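Local coordinates for uncharacterized protein (Desulfovibrio piger ATCC 29098, PDB 4Z48) that is of unknown function but, as a LolA-like protein of the DUF1329 family with a signal sequence, may handle lipids or lipoproteins outside the cytoplasm, at residues A[16-21]-A[173-178]; A[43-48]-A[113-118]; A[139-144]-A[167-172]; A[197-202]-A[206-211]. One frame throughout, in Å; residues are numbered along the deposited sequence.

Contact 1: A[16-21]-A[173-178]; sequences AVRMDQ and DTLLRL
The methyl end of selenomethionine M19 sits over the centre of the R177 guanidinium face: CE is 3.4 Å above the plane and comes within 3.5 Å of CZ. The two side chains cross at about a right angle. R177 NH1 makes a salt bridge with D128 and NH2 a hydrogen bond with Q168, which should limit rotation of the plane that the methyl group covers. M19 reaches it by a bend at its last torsion (chi3 66°), which turns CE out of the otherwise extended chain.

One residue earlier in the helix, R18 and L175 also cross at roughly a right angle. The leucine points at the helix and brings both methyls to the arginine, CD1 lying 3.8 Å from R18 NH1 and CD2 over one face of the guanidinium; R18 NH2 finds its polar partner in the hydroxyl of Y149. Between these two pairs the backbone of L175, in a left-handed conformation (phi 71°), turns its carbonyl to the helix. L175 O is 3.6 Å from M19 CG, and a water donates to it at 2.7 Å and to M19 O at 3.1 Å, bridging the two main chains where no direct hydrogen bond joins them.

Helix 8-20 thus rests on the connection that leads from strand 163-171 into strand 177-184, with M19 also reaching L151 of strand 146-155 and L175 packing on Y149 of the same strand.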
# COMPACT_ATOMS: atom_id res chain seq x y z
N ALA A 16 4.57 -13.07 -8.96
CA ALA A 16 4.32 -11.64 -8.82
C ALA A 16 3.31 -11.15 -9.88
O ALA A 16 2.44 -10.36 -9.55
CB ALA A 16 5.63 -10.86 -8.91
N VAL A 17 3.40 -11.67 -11.12
CA VAL A 17 2.52 -11.34 -12.25
C VAL A 17 1.09 -11.82 -11.94
O VAL A 17 0.15 -11.04 -12.12
CB VAL A 17 3.05 -11.92 -13.60
CG1 VAL A 17 1.99 -11.89 -14.70
CG2 VAL A 17 4.32 -11.19 -14.05
N ARG A 18 0.93 -13.08 -11.49
CA ARG A 18 -0.36 -13.67 -11.11
C ARG A 18 -1.02 -12.85 -9.99
O ARG A 18 -2.23 -12.59 -10.04
CB ARG A 18 -0.21 -15.14 -10.66
CG ARG A 18 0.10 -16.11 -11.79
CD ARG A 18 -0.34 -17.52 -11.44
NE ARG A 18 0.50 -18.15 -10.42
CZ ARG A 18 0.03 -18.88 -9.40
NH1 ARG A 18 -1.27 -19.07 -9.25
NH2 ARG A 18 0.88 -19.42 -8.53
N MSE A 19 -0.22 -12.42 -8.99
CA MSE A 19 -0.67 -11.60 -7.89
C MSE A 19 -1.24 -10.27 -8.38
O MSE A 19 -2.20 -9.76 -7.83
CB MSE A 19 0.49 -11.33 -6.92
CG MSE A 19 0.95 -12.56 -6.17
SE MSE A 19 2.54 -12.15 -5.10
CE MSE A 19 1.80 -10.88 -3.76
N ASP A 20 -0.59 -9.68 -9.40
CA ASP A 20 -0.97 -8.40 -9.99
C ASP A 20 -2.29 -8.55 -10.79
O ASP A 20 -2.97 -7.54 -11.03
CB ASP A 20 0.19 -7.86 -10.87
CG ASP A 20 0.02 -6.45 -11.41
OD1 ASP A 20 -0.49 -5.58 -10.67
OD2 ASP A 20 0.38 -6.21 -12.59
N GLN A 21 -2.68 -9.78 -11.16
CA GLN A 21 -3.93 -10.03 -11.90
C GLN A 21 -5.16 -10.15 -10.98
O GLN A 21 -6.28 -10.16 -11.50
CB GLN A 21 -3.81 -11.27 -12.78
CG GLN A 21 -3.15 -10.96 -14.14
CD GLN A 21 -2.34 -12.11 -14.71
OE1 GLN A 21 -2.52 -13.29 -14.37
NE2 GLN A 21 -1.44 -11.78 -15.62
N ASP A 173 -4.16 -19.88 -2.31
CA ASP A 173 -5.53 -19.88 -2.83
C ASP A 173 -5.98 -18.53 -3.40
O ASP A 173 -6.60 -18.51 -4.46
CB ASP A 173 -6.53 -20.37 -1.76
CG ASP A 173 -6.42 -19.81 -0.35
OD1 ASP A 173 -5.42 -19.11 -0.06
OD2 ASP A 173 -7.31 -20.12 0.48
N THR A 174 -5.76 -17.42 -2.68
CA THR A 174 -6.25 -16.12 -3.13
C THR A 174 -5.15 -15.24 -3.79
O THR A 174 -5.47 -14.26 -4.44
CB THR A 174 -6.87 -15.39 -1.95
OG1 THR A 174 -5.85 -15.05 -1.01
CG2 THR A 174 -7.99 -16.20 -1.28
N LEU A 175 -3.86 -15.57 -3.57
CA LEU A 175 -2.71 -14.81 -4.10
C LEU A 175 -2.57 -13.45 -3.39
O LEU A 175 -1.87 -12.56 -3.87
CB LEU A 175 -2.74 -14.68 -5.66
CG LEU A 175 -2.72 -16.05 -6.36
CD1 LEU A 175 -2.88 -15.93 -7.89
CD2 LEU A 175 -1.45 -16.82 -6.01
N LEU A 176 -3.22 -13.32 -2.22
CA LEU A 176 -3.08 -12.14 -1.37
C LEU A 176 -1.96 -12.39 -0.39
O LEU A 176 -1.82 -13.51 0.07
CB LEU A 176 -4.39 -11.83 -0.61
CG LEU A 176 -5.56 -11.30 -1.44
CD1 LEU A 176 -6.74 -10.98 -0.53
CD2 LEU A 176 -5.16 -10.07 -2.26
N ARG A 177 -1.24 -11.33 0.02
CA ARG A 177 -0.23 -11.46 1.07
C ARG A 177 -0.92 -11.79 2.39
O ARG A 177 -2.01 -11.27 2.65
CB ARG A 177 0.53 -10.13 1.24
CG ARG A 177 1.35 -9.72 0.03
CD ARG A 177 1.79 -8.24 0.08
NE ARG A 177 2.73 -8.00 -1.04
CZ ARG A 177 2.36 -7.71 -2.29
NH1 ARG A 177 1.07 -7.56 -2.59
NH2 ARG A 177 3.27 -7.54 -3.24
N LEU A 178 -0.29 -12.64 3.21
CA LEU A 178 -0.70 -12.95 4.56
C LEU A 178 0.21 -12.20 5.54
O LEU A 178 -0.26 -11.67 6.53
CB LEU A 178 -0.67 -14.47 4.80
CG LEU A 178 -0.96 -15.00 6.20
CD1 LEU A 178 -2.40 -14.83 6.57
CD2 LEU A 178 -0.61 -16.46 6.30
O HOH W 1 -2.26 -9.98 -4.69

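Contact 2: A[43-48]-A[113-118]; sequences LTRSFK and SFMRSD
A type I' beta turn, F114 to S117, in the long loop between strands 101-104 and 133-143 meets strand 41-54 through R45 and L43, whose side chains point toward it. R45 NE donates to the carbonyl oxygen of M115 in the turn at 2.9 Å, with an N-H...O angle of 150° and the donor tilted modestly from the carbonyl plane. The bend at chi2 of R45 (90°) folds the guanidinium back along its own strand, where NH1 donates to T44 O at 2.9 Å; the oxygen lies in the guanidinium plane, while the nitrogen sits above the plane of the carbonyl. Two carbonyls, one from each segment, therefore fix the rotation of the group.

The turn itself is held from within. Both central residues, M115 and R116, adopt left-handed backbone conformations, as type I' requires, and F114 O accepts from S117 N and also from S117 OG at 2.7 Å. S113 OG closes the base with a bond to S117 O, in the carbonyl plane and on a lone pair.

Apolar atoms fill in around this polar link. L43 CD1 lies over one face of the R116 guanidinium, 3.6 Å from NE, and also over a face of the R45 guanidinium, toward its rim; the two guanidinium planes stand 81° apart, and R116 CD approaches R45 NH2 at 3.9 Å. The bent chain of selenomethionine M115 covers the F114 ring with its CG and brings CE near R45 CG. Beyond the two segments, F67 of strand 60-69 and V73 touch both R45 and M115.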
# COMPACT_ATOMS: atom_id res chain seq x y z
N LEU A 43 -3.20 7.25 18.71
CA LEU A 43 -3.66 8.23 17.73
C LEU A 43 -4.63 7.51 16.84
O LEU A 43 -4.39 6.34 16.50
CB LEU A 43 -2.52 8.80 16.86
CG LEU A 43 -1.54 9.79 17.43
CD1 LEU A 43 -0.46 10.08 16.37
CD2 LEU A 43 -2.27 11.11 17.80
N THR A 44 -5.64 8.18 16.38
CA THR A 44 -6.62 7.54 15.52
C THR A 44 -6.90 8.43 14.34
O THR A 44 -6.70 9.64 14.41
CB THR A 44 -7.95 7.14 16.30
OG1 THR A 44 -8.84 8.24 16.42
CG2 THR A 44 -7.68 6.54 17.65
N ARG A 45 -7.24 7.83 13.22
CA ARG A 45 -7.60 8.50 11.99
C ARG A 45 -8.72 7.75 11.32
O ARG A 45 -8.72 6.53 11.36
CB ARG A 45 -6.42 8.59 11.02
CG ARG A 45 -5.38 9.66 11.34
CD ARG A 45 -4.28 9.14 12.24
NE ARG A 45 -3.23 10.14 12.40
CZ ARG A 45 -3.25 11.11 13.30
NH1 ARG A 45 -4.25 11.20 14.17
NH2 ARG A 45 -2.25 11.98 13.36
N SER A 46 -9.66 8.48 10.72
CA SER A 46 -10.76 7.92 9.90
C SER A 46 -10.58 8.51 8.53
O SER A 46 -10.36 9.72 8.44
CB SER A 46 -12.13 8.29 10.46
OG SER A 46 -12.49 7.53 11.60
N PHE A 47 -10.67 7.70 7.48
CA PHE A 47 -10.52 8.23 6.12
C PHE A 47 -11.33 7.45 5.08
O PHE A 47 -11.77 6.34 5.32
CB PHE A 47 -9.05 8.30 5.69
CG PHE A 47 -8.24 7.02 5.75
CD1 PHE A 47 -7.62 6.61 6.93
CD2 PHE A 47 -8.07 6.23 4.61
CE1 PHE A 47 -6.86 5.44 6.97
CE2 PHE A 47 -7.28 5.08 4.64
CZ PHE A 47 -6.65 4.71 5.82
N LYS A 48 -11.57 8.08 3.93
CA LYS A 48 -12.18 7.45 2.76
C LYS A 48 -11.12 7.44 1.66
O LYS A 48 -10.34 8.39 1.55
CB LYS A 48 -13.46 8.17 2.30
CG LYS A 48 -14.65 8.04 3.25
CD LYS A 48 -15.75 9.02 2.89
CE LYS A 48 -16.98 8.78 3.75
NZ LYS A 48 -16.82 9.29 5.13
N SER A 113 7.01 9.10 7.66
CA SER A 113 5.79 8.57 8.23
C SER A 113 4.56 9.12 7.54
O SER A 113 4.49 10.32 7.26
CB SER A 113 5.73 8.89 9.71
OG SER A 113 4.55 8.30 10.24
N PHE A 114 3.56 8.26 7.33
CA PHE A 114 2.27 8.70 6.78
C PHE A 114 1.32 8.95 7.95
O PHE A 114 0.94 8.00 8.60
CB PHE A 114 1.70 7.65 5.79
CG PHE A 114 0.29 7.88 5.31
CD1 PHE A 114 0.02 8.83 4.33
CD2 PHE A 114 -0.77 7.14 5.84
CE1 PHE A 114 -1.28 9.00 3.85
CE2 PHE A 114 -2.08 7.37 5.41
CZ PHE A 114 -2.33 8.29 4.42
N MSE A 115 1.02 10.23 8.25
CA MSE A 115 0.02 10.62 9.29
C MSE A 115 0.35 10.07 10.67
O MSE A 115 -0.55 9.68 11.43
CB MSE A 115 -1.38 10.19 8.85
CG MSE A 115 -1.80 10.81 7.53
SE MSE A 115 -2.04 12.69 7.75
CE MSE A 115 -3.74 12.57 8.83
N ARG A 116 1.67 10.09 10.99
CA ARG A 116 2.30 9.64 12.24
C ARG A 116 2.10 8.13 12.46
O ARG A 116 2.37 7.64 13.57
CB ARG A 116 1.81 10.45 13.45
CG ARG A 116 2.10 11.94 13.25
CD ARG A 116 1.43 12.81 14.28
NE ARG A 116 1.96 12.58 15.62
CZ ARG A 116 1.56 13.26 16.68
NH1 ARG A 116 0.63 14.21 16.56
NH2 ARG A 116 2.08 13.01 17.87
N SER A 117 1.64 7.39 11.42
CA SER A 117 1.43 5.94 11.49
C SER A 117 2.73 5.17 11.21
O SER A 117 3.79 5.76 10.94
CB SER A 117 0.34 5.48 10.52
OG SER A 117 0.84 5.41 9.19
N ASP A 118 2.62 3.83 11.26
CA ASP A 118 3.73 2.92 10.98
C ASP A 118 3.87 2.68 9.48
O ASP A 118 4.83 2.06 9.05
CB ASP A 118 3.59 1.64 11.77
CG ASP A 118 3.82 1.97 13.24
OD1 ASP A 118 4.97 2.14 13.61
OD2 ASP A 118 2.83 2.22 13.97

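Contact 3: A[139-144]-A[167-172]; sequences GEENVD and VQWVRK
An extended chain with CG anti to the main-chain nitrogen (chi1 -169°) carries the carboxylate of E141 out to the indole of W169, whose CG, anti to its carbonyl carbon, turns the N-H edge of the ring toward it. W169 NE1 donates to E141 OE1 at 2.9 Å in a nearly straight bond (165°). The oxygen lies close to the ring plane, but the indole meets it on the anti side and somewhat out of the carboxylate plane.

V143 points to the same side of its strand as E141 and crosses the indole at about a right angle, its CG2 3.5 Å from W169 CD1. The pyrrole corner of the tryptophan is thereby held by a polar and an apolar neighbour together, while R179 makes a cation-pi contact with the ring.

E140, the residue before E141, sends its carboxylate to K172, whose chain is bent at two torsions to bring its amine round. K172 NZ forms a salt bridge with E140 OE1 at 2.8 Å, reaching the oxygen from above the carboxylate plane; Y149 of strand 146-155 touches both side chains.

Residues 140-143 and 169-172 run 107° apart, K172 lying just beyond its strand. Strand 146-155 separates the two strands in the strand order, and side chains that span it in this way are consistent with the curved antiparallel sheet of LolA-like folds.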
# COMPACT_ATOMS: atom_id res chain seq x y z
N GLY A 139 10.14 -20.88 -1.62
CA GLY A 139 9.45 -22.13 -1.35
C GLY A 139 8.06 -21.89 -0.81
O GLY A 139 7.39 -20.93 -1.21
N GLU A 140 7.62 -22.80 0.06
CA GLU A 140 6.29 -22.81 0.65
C GLU A 140 6.38 -23.12 2.13
O GLU A 140 7.33 -23.77 2.57
CB GLU A 140 5.38 -23.83 -0.08
CG GLU A 140 5.00 -23.41 -1.50
CD GLU A 140 4.20 -24.40 -2.32
OE1 GLU A 140 3.38 -25.15 -1.72
OE2 GLU A 140 4.36 -24.42 -3.56
N GLU A 141 5.41 -22.65 2.90
CA GLU A 141 5.34 -22.81 4.35
C GLU A 141 3.90 -22.68 4.80
O GLU A 141 3.17 -21.83 4.29
CB GLU A 141 6.19 -21.72 5.02
CG GLU A 141 6.44 -21.88 6.52
CD GLU A 141 7.32 -20.83 7.17
OE1 GLU A 141 7.66 -19.82 6.52
OE2 GLU A 141 7.66 -21.02 8.36
N ASN A 142 3.50 -23.49 5.79
CA ASN A 142 2.17 -23.38 6.38
C ASN A 142 2.27 -22.39 7.54
O ASN A 142 3.00 -22.64 8.50
CB ASN A 142 1.65 -24.75 6.81
CG ASN A 142 0.20 -24.73 7.23
OD1 ASN A 142 -0.13 -24.37 8.37
ND2 ASN A 142 -0.69 -25.11 6.33
N VAL A 143 1.59 -21.23 7.41
CA VAL A 143 1.63 -20.14 8.40
C VAL A 143 0.26 -20.05 9.10
O VAL A 143 -0.73 -19.60 8.50
CB VAL A 143 2.07 -18.79 7.75
CG1 VAL A 143 2.17 -17.67 8.79
CG2 VAL A 143 3.40 -18.94 7.00
N ASP A 144 0.22 -20.52 10.36
CA ASP A 144 -0.96 -20.60 11.23
C ASP A 144 -2.16 -21.24 10.49
O ASP A 144 -3.23 -20.62 10.37
CB ASP A 144 -1.33 -19.22 11.82
CG ASP A 144 -0.30 -18.65 12.78
OD1 ASP A 144 0.04 -19.33 13.78
OD2 ASP A 144 0.14 -17.50 12.56
N VAL A 167 10.33 -9.77 2.25
CA VAL A 167 9.96 -11.19 2.27
C VAL A 167 8.46 -11.23 2.41
O VAL A 167 7.90 -10.61 3.32
CB VAL A 167 10.69 -12.03 3.36
CG1 VAL A 167 10.28 -13.50 3.28
CG2 VAL A 167 12.20 -11.88 3.22
N GLN A 168 7.80 -11.89 1.47
CA GLN A 168 6.34 -11.95 1.48
C GLN A 168 5.81 -13.38 1.57
O GLN A 168 6.28 -14.25 0.84
CB GLN A 168 5.78 -11.32 0.19
CG GLN A 168 6.42 -10.02 -0.18
CD GLN A 168 6.08 -9.58 -1.57
OE1 GLN A 168 5.47 -8.53 -1.76
NE2 GLN A 168 6.52 -10.34 -2.57
N TRP A 169 4.86 -13.62 2.49
CA TRP A 169 4.16 -14.90 2.60
C TRP A 169 2.86 -14.70 1.85
O TRP A 169 2.02 -13.93 2.31
CB TRP A 169 3.95 -15.30 4.07
CG TRP A 169 5.19 -15.83 4.71
CD1 TRP A 169 5.53 -17.14 4.87
CD2 TRP A 169 6.29 -15.06 5.21
NE1 TRP A 169 6.76 -17.24 5.49
CE2 TRP A 169 7.26 -15.98 5.68
CE3 TRP A 169 6.56 -13.68 5.31
CZ2 TRP A 169 8.45 -15.56 6.28
CZ3 TRP A 169 7.75 -13.27 5.89
CH2 TRP A 169 8.68 -14.20 6.38
N VAL A 170 2.68 -15.39 0.70
CA VAL A 170 1.52 -15.20 -0.18
C VAL A 170 0.59 -16.42 -0.15
O VAL A 170 1.02 -17.53 -0.41
CB VAL A 170 2.01 -14.91 -1.63
CG1 VAL A 170 0.84 -14.71 -2.60
CG2 VAL A 170 2.96 -13.70 -1.67
N ARG A 171 -0.71 -16.19 0.15
CA ARG A 171 -1.71 -17.27 0.19
C ARG A 171 -1.81 -17.93 -1.15
O ARG A 171 -1.97 -17.23 -2.16
CB ARG A 171 -3.08 -16.75 0.60
CG ARG A 171 -3.12 -16.12 1.97
CD ARG A 171 -4.41 -15.38 2.11
NE ARG A 171 -4.79 -15.12 3.51
CZ ARG A 171 -5.55 -15.93 4.23
NH1 ARG A 171 -6.02 -17.06 3.71
NH2 ARG A 171 -5.85 -15.62 5.49
N LYS A 172 -1.67 -19.27 -1.18
CA LYS A 172 -1.72 -20.02 -2.43
C LYS A 172 -3.10 -19.94 -3.10
O LYS A 172 -3.18 -19.88 -4.33
CB LYS A 172 -1.33 -21.50 -2.20
CG LYS A 172 0.13 -21.66 -1.82
CD LYS A 172 0.80 -22.84 -2.55
CE LYS A 172 0.37 -24.20 -2.09
NZ LYS A 172 0.91 -25.24 -3.01

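Contact 4: A[197-202]-A[206-211]; sequences RQEKID and TVTQMR
The hydroxyl of T208 has both its roles filled across the contact: OG1 donates to E199 OE2 at 2.6 Å, using the anti lone pair of the carboxylate, and accepts from R197 NE at 2.8 Å. R197 grips T208 side-on with two nitrogens, for NH2 also donates to T208 O, at 3.0 Å and from well above the carbonyl plane. The bend at chi3 of R197 (55°) turns the guanidinium to this double task. E199 OE2 lies 3.5 Å from R197 NE but well out of the guanidinium plane, so this salt bridge rests on charge alone; the threonine hydroxyl supplies the hydrogen-bonded link between them.

These residues belong to the beta hairpin of strands 189-201 and 204-214. E199 and T206 form a hydrogen-bonded antiparallel pair, with T206 N donating to E199 O at 2.8 Å and E199 N returning a bond to T206 O. Q198 and V207 make the next, non-hydrogen-bonded pair. The register then shifts by one, a beta bulge with T208 as the extra residue: its nitrogen donates to R197 O at 2.9 Å, while R197 itself pairs with Q209. Backbone angles of -128°/7° at T208 depart from the strand and mark the irregularity.

Beside the polar group, I201 CD1 and T208 CG2 meet tip to tip at 3.6 Å, and Q209 CB covers one face of the R197 guanidinium near its rim. The other polar ends find partners outside the two segments: Q198 OE1 in T174, T206 OG1 in Y230, and the Q209 amide in S196 and D224.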
# COMPACT_ATOMS: atom_id res chain seq x y z
N ARG A 197 -6.90 -9.95 7.64
CA ARG A 197 -8.25 -10.23 7.16
C ARG A 197 -8.34 -10.04 5.65
O ARG A 197 -7.90 -9.03 5.12
CB ARG A 197 -9.32 -9.38 7.87
CG ARG A 197 -10.76 -9.84 7.53
CD ARG A 197 -11.84 -9.04 8.26
NE ARG A 197 -11.72 -7.58 8.05
CZ ARG A 197 -12.21 -6.67 8.89
NH1 ARG A 197 -12.74 -7.03 10.04
NH2 ARG A 197 -12.09 -5.37 8.60
N GLN A 198 -8.94 -11.04 4.98
CA GLN A 198 -9.21 -10.99 3.56
C GLN A 198 -10.68 -11.29 3.35
O GLN A 198 -11.28 -12.08 4.09
CB GLN A 198 -8.27 -11.95 2.75
CG GLN A 198 -8.34 -13.43 3.15
CD GLN A 198 -7.92 -14.35 2.02
OE1 GLN A 198 -7.16 -13.98 1.10
NE2 GLN A 198 -8.31 -15.61 2.12
N GLU A 199 -11.27 -10.64 2.36
CA GLU A 199 -12.71 -10.79 2.07
C GLU A 199 -12.90 -10.75 0.58
O GLU A 199 -12.20 -10.00 -0.10
CB GLU A 199 -13.53 -9.66 2.72
CG GLU A 199 -13.69 -9.76 4.23
CD GLU A 199 -14.44 -8.57 4.78
OE1 GLU A 199 -15.69 -8.59 4.73
OE2 GLU A 199 -13.80 -7.59 5.22
N LYS A 200 -13.85 -11.53 0.06
CA LYS A 200 -14.11 -11.51 -1.37
C LYS A 200 -15.18 -10.45 -1.58
O LYS A 200 -16.32 -10.62 -1.14
CB LYS A 200 -14.51 -12.90 -1.88
CG LYS A 200 -14.37 -13.07 -3.36
CD LYS A 200 -14.79 -14.50 -3.68
CE LYS A 200 -14.71 -14.84 -5.14
NZ LYS A 200 -15.02 -16.28 -5.35
N ILE A 201 -14.79 -9.31 -2.16
CA ILE A 201 -15.71 -8.19 -2.36
C ILE A 201 -15.94 -8.00 -3.84
O ILE A 201 -14.99 -7.78 -4.57
CB ILE A 201 -15.21 -6.89 -1.68
CG1 ILE A 201 -15.13 -7.04 -0.14
CG2 ILE A 201 -16.08 -5.69 -2.08
CD1 ILE A 201 -13.91 -6.38 0.44
N ASP A 202 -17.21 -8.07 -4.27
CA ASP A 202 -17.60 -7.97 -5.70
C ASP A 202 -16.72 -8.88 -6.57
O ASP A 202 -16.28 -8.48 -7.65
CB ASP A 202 -17.57 -6.50 -6.19
CG ASP A 202 -18.39 -5.54 -5.34
OD1 ASP A 202 -19.49 -5.93 -4.90
OD2 ASP A 202 -17.93 -4.40 -5.11
N THR A 206 -9.80 -9.26 -1.35
CA THR A 206 -9.23 -7.98 -0.92
C THR A 206 -8.78 -8.04 0.53
O THR A 206 -9.50 -8.60 1.37
CB THR A 206 -10.32 -6.89 -1.10
OG1 THR A 206 -10.87 -6.95 -2.41
CG2 THR A 206 -9.80 -5.45 -0.82
N VAL A 207 -7.63 -7.43 0.85
CA VAL A 207 -7.15 -7.29 2.24
C VAL A 207 -8.03 -6.22 2.84
O VAL A 207 -8.17 -5.15 2.23
CB VAL A 207 -5.62 -6.96 2.34
CG1 VAL A 207 -5.25 -6.49 3.74
CG2 VAL A 207 -4.76 -8.18 1.93
N THR A 208 -8.63 -6.48 4.03
CA THR A 208 -9.51 -5.48 4.64
C THR A 208 -9.12 -5.21 6.07
O THR A 208 -9.82 -4.48 6.77
CB THR A 208 -11.01 -5.91 4.56
OG1 THR A 208 -11.23 -7.09 5.32
CG2 THR A 208 -11.52 -6.06 3.15
N GLN A 209 -8.00 -5.77 6.52
CA GLN A 209 -7.48 -5.47 7.84
C GLN A 209 -5.98 -5.70 7.82
O GLN A 209 -5.50 -6.64 7.19
CB GLN A 209 -8.19 -6.26 8.94
CG GLN A 209 -7.78 -5.83 10.35
CD GLN A 209 -8.28 -6.81 11.37
OE1 GLN A 209 -7.72 -7.90 11.55
NE2 GLN A 209 -9.31 -6.42 12.11
N MSE A 210 -5.24 -4.79 8.44
CA MSE A 210 -3.79 -4.86 8.49
C MSE A 210 -3.23 -4.42 9.82
O MSE A 210 -3.73 -3.47 10.43
CB MSE A 210 -3.23 -3.92 7.43
CG MSE A 210 -3.09 -4.49 6.05
SE MSE A 210 -1.95 -3.20 5.19
CE MSE A 210 -0.26 -4.00 5.65
N ARG A 211 -2.16 -5.08 10.26
CA ARG A 211 -1.38 -4.63 11.41
C ARG A 211 0.04 -4.35 10.87
O ARG A 211 0.61 -5.18 10.16
CB ARG A 211 -1.43 -5.66 12.57
CG ARG A 211 -0.59 -5.23 13.77
CD ARG A 211 -0.58 -6.35 14.77
NE ARG A 211 0.33 -6.07 15.87
CZ ARG A 211 -0.03 -5.72 17.09
NH1 ARG A 211 -1.32 -5.60 17.40
NH2 ARG A 211 0.89 -5.50 18.02

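Overall arrangement
Contacts 1, 3 and 4 form a connected group, whereas contact 2 lies apart. The centres of contacts 1 and 3 are about 11 Å apart, joined by L178 N to W169 O and R177 NH2 to Q168 OE1 between neighbouring strands 163-171 and 177-184. The centres of contacts 4 and 1 are about 13 Å apart; contact 4 lies on the next strand, 189-201, and T174 OG1 meets Q198 OE1 there. The centres of contacts 2 and 1 are about 26 Å apart, across the chain's centre. Along the sequence, contacts 2, 3 and 4 follow in series, while contact 1 spans 2 and 3, bringing the N-terminal helix onto the later strands of this antiparallel, LolA-like fold.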